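Local coordinates for protein putative Scyalone Dehydratase (Novosphingobium aromaticivorans DSM 12444, PDB 3EF8) that is of unknown function but, as a putative scytalone dehydratase with a SnoaL-like, NTF2-type fold, probably acts as a lyase on a small molecule, at residues S83-A95 with I107-V119. Sequence-based numbering, arbitrary orientation.
Sequences SETEANVRSVVLA and ILYGQYFDTVVKV
From A87 opposite V116 to A95 opposite L108, strands 86-95 and 107-119 run antiparallel as a long beta hairpin in the curved sheet of the NTF2-like fold, their axes 154° apart. Five hydrogen-bonded pairs alternate with non-hydrogen-bonded ones, and K118 N to T85 O adds one more bond beyond the A87/V116 end. On the face with V89 and V116, the helix 3-25 packs through M16 and M17. The other face carries N88, R90, F113 and L94, and the second subunit covers part of it. There T115 OG1 donates to N88 OD1 at 3.0 Å, 27° out of the amide plane, the two side chains lying alongside; a valine at T115 would probably leave that oxygen without this donor and the amide freer to turn. R90 CG sits over one face of the F113 ring, 3.9 Å from its centroid, while the chain bends at chi3 (72°) and the guanidinium reaches D19 of the second subunit. L94 CD1 approaches Y109 CE1 at 3.5 Å. Back on the helix-covered side, D114 OD2 pairs with R128 and also takes a bond from a water, which gives its other hydrogen to Y112 O and accepts from S91 OG at 2.7 Å.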
loop_
_atom_site.group_PDB
_atom_site.type_symbol
_atom_site.label_atom_id
_atom_site.label_comp_id
_atom_site.label_asym_id
_atom_site.label_seq_id
_atom_site.Cartn_x
_atom_site.Cartn_y
_atom_site.Cartn_z
ATOM N N SER A 83 24.404 6.840 -5.047
ATOM C CA SER A 83 24.747 7.451 -6.302
ATOM C C SER A 83 23.614 7.226 -7.292
ATOM O O SER A 83 22.546 6.739 -6.923
ATOM C CB SER A 83 26.023 6.822 -6.865
ATOM O OG SER A 83 25.755 5.489 -7.287
ATOM N N GLU A 84 23.800 7.589 -8.538
ATOM C CA GLU A 84 22.737 7.400 -9.539
ATOM C C GLU A 84 22.559 5.913 -9.891
ATOM O O GLU A 84 21.596 5.572 -10.588
ATOM C CB GLU A 84 22.941 8.273 -10.772
ATOM C CG GLU A 84 23.894 7.755 -11.862
ATOM C CD GLU A 84 25.383 7.798 -11.518
ATOM O OE1 GLU A 84 25.743 8.153 -10.394
ATOM O OE2 GLU A 84 26.185 7.401 -12.395
ATOM N N THR A 85 23.441 5.035 -9.434
ATOM C CA THR A 85 23.324 3.597 -9.714
ATOM C C THR A 85 23.347 2.731 -8.480
ATOM O O THR A 85 23.464 1.533 -8.567
ATOM C CB THR A 85 24.425 3.095 -10.683
ATOM O OG1 THR A 85 25.703 3.261 -10.034
ATOM C CG2 THR A 85 24.354 3.822 -12.025
ATOM N N GLU A 86 23.089 3.348 -7.328
ATOM C CA GLU A 86 23.062 2.637 -6.045
ATOM C C GLU A 86 22.170 3.349 -5.063
ATOM O O GLU A 86 22.319 4.541 -4.817
ATOM C CB GLU A 86 24.458 2.516 -5.408
ATOM C CG GLU A 86 24.502 1.751 -4.086
ATOM C CD GLU A 86 25.857 1.749 -3.377
ATOM O OE1 GLU A 86 26.864 2.143 -4.004
ATOM O OE2 GLU A 86 25.930 1.293 -2.230
ATOM N N ALA A 87 21.195 2.622 -4.521
ATOM C CA ALA A 87 20.297 3.211 -3.563
ATOM C C ALA A 87 20.012 2.231 -2.450
ATOM O O ALA A 87 19.983 1.012 -2.647
ATOM C CB ALA A 87 18.985 3.647 -4.242
ATOM N N ASN A 88 19.714 2.808 -1.297
ATOM C CA ASN A 88 19.289 2.098 -0.100
ATOM C C ASN A 88 17.788 2.379 0.049
ATOM O O ASN A 88 17.310 3.498 -0.104
ATOM C CB ASN A 88 20.037 2.622 1.108
ATOM C CG ASN A 88 21.509 2.335 1.041
ATOM O OD1 ASN A 88 21.907 1.339 0.468
ATOM N ND2 ASN A 88 22.332 3.212 1.666
ATOM N N VAL A 89 17.043 1.308 0.295
ATOM C CA VAL A 89 15.583 1.402 0.344
ATOM C C VAL A 89 15.037 0.769 1.616
ATOM O O VAL A 89 15.485 -0.301 2.052
ATOM C CB VAL A 89 14.977 0.639 -0.833
ATOM C CG1 VAL A 89 13.431 0.914 -0.996
ATOM C CG2 VAL A 89 15.722 1.026 -2.154
ATOM N N ARG A 90 14.066 1.417 2.226
ATOM C CA ARG A 90 13.324 0.868 3.354
ATOM C C ARG A 90 11.881 0.825 2.936
ATOM O O ARG A 90 11.359 1.773 2.334
ATOM C CB ARG A 90 13.434 1.731 4.606
ATOM C CG ARG A 90 12.733 1.149 5.827
ATOM C CD ARG A 90 12.708 2.140 6.981
ATOM N NE ARG A 90 11.787 3.223 6.707
ATOM C CZ ARG A 90 11.963 4.466 7.095
ATOM N NH1 ARG A 90 13.067 4.832 7.730
ATOM N NH2 ARG A 90 11.025 5.339 6.841
ATOM N N SER A 91 11.208 -0.294 3.187
ATOM C CA SER A 91 9.798 -0.409 2.820
ATOM C C SER A 91 9.066 -1.366 3.738
ATOM O O SER A 91 9.666 -2.039 4.574
ATOM C CB SER A 91 9.624 -0.882 1.395
ATOM O OG SER A 91 10.159 -2.197 1.214
ATOM N N VAL A 92 7.755 -1.316 3.637
ATOM C CA VAL A 92 6.853 -2.172 4.409
ATOM C C VAL A 92 6.201 -3.186 3.499
ATOM O O VAL A 92 5.921 -2.912 2.327
ATOM C CB VAL A 92 5.786 -1.330 5.143
ATOM C CG1 VAL A 92 4.717 -2.210 5.813
ATOM C CG2 VAL A 92 6.442 -0.432 6.179
ATOM N N VAL A 93 6.035 -4.405 4.020
ATOM C CA VAL A 93 5.379 -5.486 3.293
ATOM C C VAL A 93 4.306 -6.144 4.121
ATOM O O VAL A 93 4.456 -6.345 5.318
ATOM C CB VAL A 93 6.410 -6.528 2.735
ATOM C CG1 VAL A 93 7.144 -7.240 3.855
ATOM C CG2 VAL A 93 5.726 -7.514 1.831
ATOM N N LEU A 94 3.193 -6.423 3.456
ATOM C CA LEU A 94 2.128 -7.292 3.937
ATOM C C LEU A 94 2.107 -8.479 2.957
ATOM O O LEU A 94 1.898 -8.310 1.765
ATOM C CB LEU A 94 0.781 -6.599 3.935
ATOM C CG LEU A 94 -0.419 -7.426 4.351
ATOM C CD1 LEU A 94 -0.331 -7.813 5.823
ATOM C CD2 LEU A 94 -1.695 -6.588 4.068
ATOM N N ALA A 95 2.338 -9.693 3.457
ATOM C CA ALA A 95 2.415 -10.858 2.604
ATOM C C ALA A 95 1.517 -11.950 3.162
ATOM O O ALA A 95 1.683 -12.349 4.299
ATOM C CB ALA A 95 3.872 -11.355 2.471
ATOM N N ILE A 107 0.226 -14.872 7.677
ATOM C CA ILE A 107 0.434 -13.449 7.408
ATOM C C ILE A 107 1.770 -12.987 7.945
ATOM O O ILE A 107 2.076 -13.208 9.105
ATOM C CB ILE A 107 -0.651 -12.569 8.074
ATOM C CG1 ILE A 107 -2.050 -13.179 7.943
ATOM C CG2 ILE A 107 -0.525 -11.119 7.512
ATOM C CD1 ILE A 107 -2.559 -13.371 6.572
ATOM N N LEU A 108 2.543 -12.325 7.059
ATOM C CA LEU A 108 3.791 -11.679 7.412
ATOM C C LEU A 108 3.591 -10.165 7.315
ATOM O O LEU A 108 3.131 -9.651 6.303
ATOM C CB LEU A 108 4.934 -12.097 6.474
ATOM C CG LEU A 108 6.165 -11.152 6.470
ATOM C CD1 LEU A 108 6.776 -11.463 7.750
ATOM C CD2 LEU A 108 7.104 -11.486 5.287
ATOM N N TYR A 109 3.924 -9.495 8.402
ATOM C CA TYR A 109 4.017 -8.028 8.471
ATOM C C TYR A 109 5.485 -7.705 8.597
ATOM O O TYR A 109 6.114 -8.107 9.568
ATOM C CB TYR A 109 3.271 -7.468 9.649
ATOM C CG TYR A 109 1.839 -7.889 9.759
ATOM C CD1 TYR A 109 0.813 -7.186 9.143
ATOM C CD2 TYR A 109 1.522 -9.029 10.494
ATOM C CE1 TYR A 109 -0.516 -7.584 9.271
ATOM C CE2 TYR A 109 0.207 -9.407 10.663
ATOM C CZ TYR A 109 -0.804 -8.692 10.037
ATOM O OH TYR A 109 -2.123 -9.078 10.205
ATOM N N GLY A 110 6.069 -7.046 7.602
ATOM C CA GLY A 110 7.505 -6.919 7.599
ATOM C C GLY A 110 8.015 -5.583 7.099
ATOM O O GLY A 110 7.237 -4.718 6.657
ATOM N N GLN A 111 9.315 -5.450 7.201
ATOM C CA GLN A 111 10.078 -4.331 6.653
ATOM C C GLN A 111 11.189 -4.886 5.807
ATOM O O GLN A 111 11.870 -5.834 6.240
ATOM C CB GLN A 111 10.692 -3.499 7.783
ATOM C CG GLN A 111 9.717 -3.051 8.829
ATOM C CD GLN A 111 10.416 -2.371 10.024
ATOM O OE1 GLN A 111 11.648 -2.492 10.163
ATOM N NE2 GLN A 111 9.651 -1.716 10.883
ATOM N N TYR A 112 11.425 -4.319 4.653
ATOM C CA TYR A 112 12.588 -4.643 3.873
ATOM C C TYR A 112 13.600 -3.535 3.904
ATOM O O TYR A 112 13.264 -2.401 3.627
ATOM C CB TYR A 112 12.219 -4.922 2.413
ATOM C CG TYR A 112 11.863 -6.331 2.092
ATOM C CD1 TYR A 112 12.835 -7.300 2.143
ATOM C CD2 TYR A 112 10.607 -6.674 1.715
ATOM C CE1 TYR A 112 12.596 -8.594 1.831
ATOM C CE2 TYR A 112 10.327 -8.046 1.371
ATOM C CZ TYR A 112 11.343 -8.951 1.435
ATOM O OH TYR A 112 11.128 -10.316 1.149
ATOM N N PHE A 113 14.846 -3.917 4.167
ATOM C CA PHE A 113 15.989 -3.019 4.093
ATOM C C PHE A 113 16.833 -3.539 2.943
ATOM O O PHE A 113 17.482 -4.571 3.060
ATOM C CB PHE A 113 16.749 -2.945 5.412
ATOM C CG PHE A 113 16.051 -2.125 6.446
ATOM C CD1 PHE A 113 14.951 -2.621 7.113
ATOM C CD2 PHE A 113 16.433 -0.827 6.693
ATOM C CE1 PHE A 113 14.260 -1.830 8.010
ATOM C CE2 PHE A 113 15.739 -0.069 7.620
ATOM C CZ PHE A 113 14.675 -0.584 8.272
ATOM N N ASP A 114 16.827 -2.828 1.835
ATOM C CA ASP A 114 17.437 -3.250 0.609
ATOM C C ASP A 114 18.514 -2.293 0.125
ATOM O O ASP A 114 18.485 -1.095 0.425
ATOM C CB ASP A 114 16.355 -3.317 -0.502
ATOM C CG ASP A 114 15.197 -4.280 -0.197
ATOM O OD1 ASP A 114 15.442 -5.376 0.375
ATOM O OD2 ASP A 114 14.050 -3.916 -0.597
ATOM N N THR A 115 19.490 -2.842 -0.592
ATOM C CA THR A 115 20.353 -2.061 -1.466
ATOM C C THR A 115 20.170 -2.582 -2.873
ATOM O O THR A 115 20.270 -3.815 -3.121
ATOM C CB THR A 115 21.841 -2.169 -1.046
ATOM O OG1 THR A 115 21.981 -1.637 0.280
ATOM C CG2 THR A 115 22.775 -1.406 -2.048
ATOM N N VAL A 116 19.842 -1.653 -3.751
ATOM C CA VAL A 116 19.633 -1.880 -5.157
ATOM C C VAL A 116 20.734 -1.164 -5.966
ATOM O O VAL A 116 21.260 -0.115 -5.577
ATOM C CB VAL A 116 18.197 -1.461 -5.592
ATOM C CG1 VAL A 116 17.171 -2.328 -4.835
ATOM C CG2 VAL A 116 17.956 0.004 -5.378
ATOM N N VAL A 117 21.103 -1.787 -7.075
ATOM C CA VAL A 117 22.116 -1.246 -7.980
ATOM C C VAL A 117 21.603 -1.296 -9.386
ATOM O O VAL A 117 20.860 -2.184 -9.744
ATOM C CB VAL A 117 23.459 -2.031 -7.848
ATOM C CG1 VAL A 117 24.073 -1.799 -6.464
ATOM C CG2 VAL A 117 23.233 -3.535 -8.130
ATOM N N LYS A 118 22.024 -0.335 -10.198
ATOM C CA LYS A 118 21.597 -0.262 -11.577
ATOM C C LYS A 118 22.681 -0.779 -12.493
ATOM O O LYS A 118 23.806 -0.278 -12.501
ATOM C CB LYS A 118 21.203 1.143 -11.969
ATOM C CG LYS A 118 20.299 1.217 -13.155
ATOM C CD LYS A 118 20.088 2.641 -13.641
ATOM C CE LYS A 118 19.132 2.687 -14.840
ATOM N NZ LYS A 118 18.992 4.041 -15.459
ATOM N N VAL A 119 22.313 -1.792 -13.253
ATOM C CA VAL A 119 23.264 -2.460 -14.149
ATOM C C VAL A 119 22.666 -2.599 -15.532
ATOM O O VAL A 119 21.594 -3.145 -15.693
ATOM C CB VAL A 119 23.685 -3.789 -13.570
ATOM C CG1 VAL A 119 24.483 -3.576 -12.293
ATOM C CG2 VAL A 119 22.533 -4.697 -13.280
HETATM O O HOH W 1 12.802 -1.901 0.769
#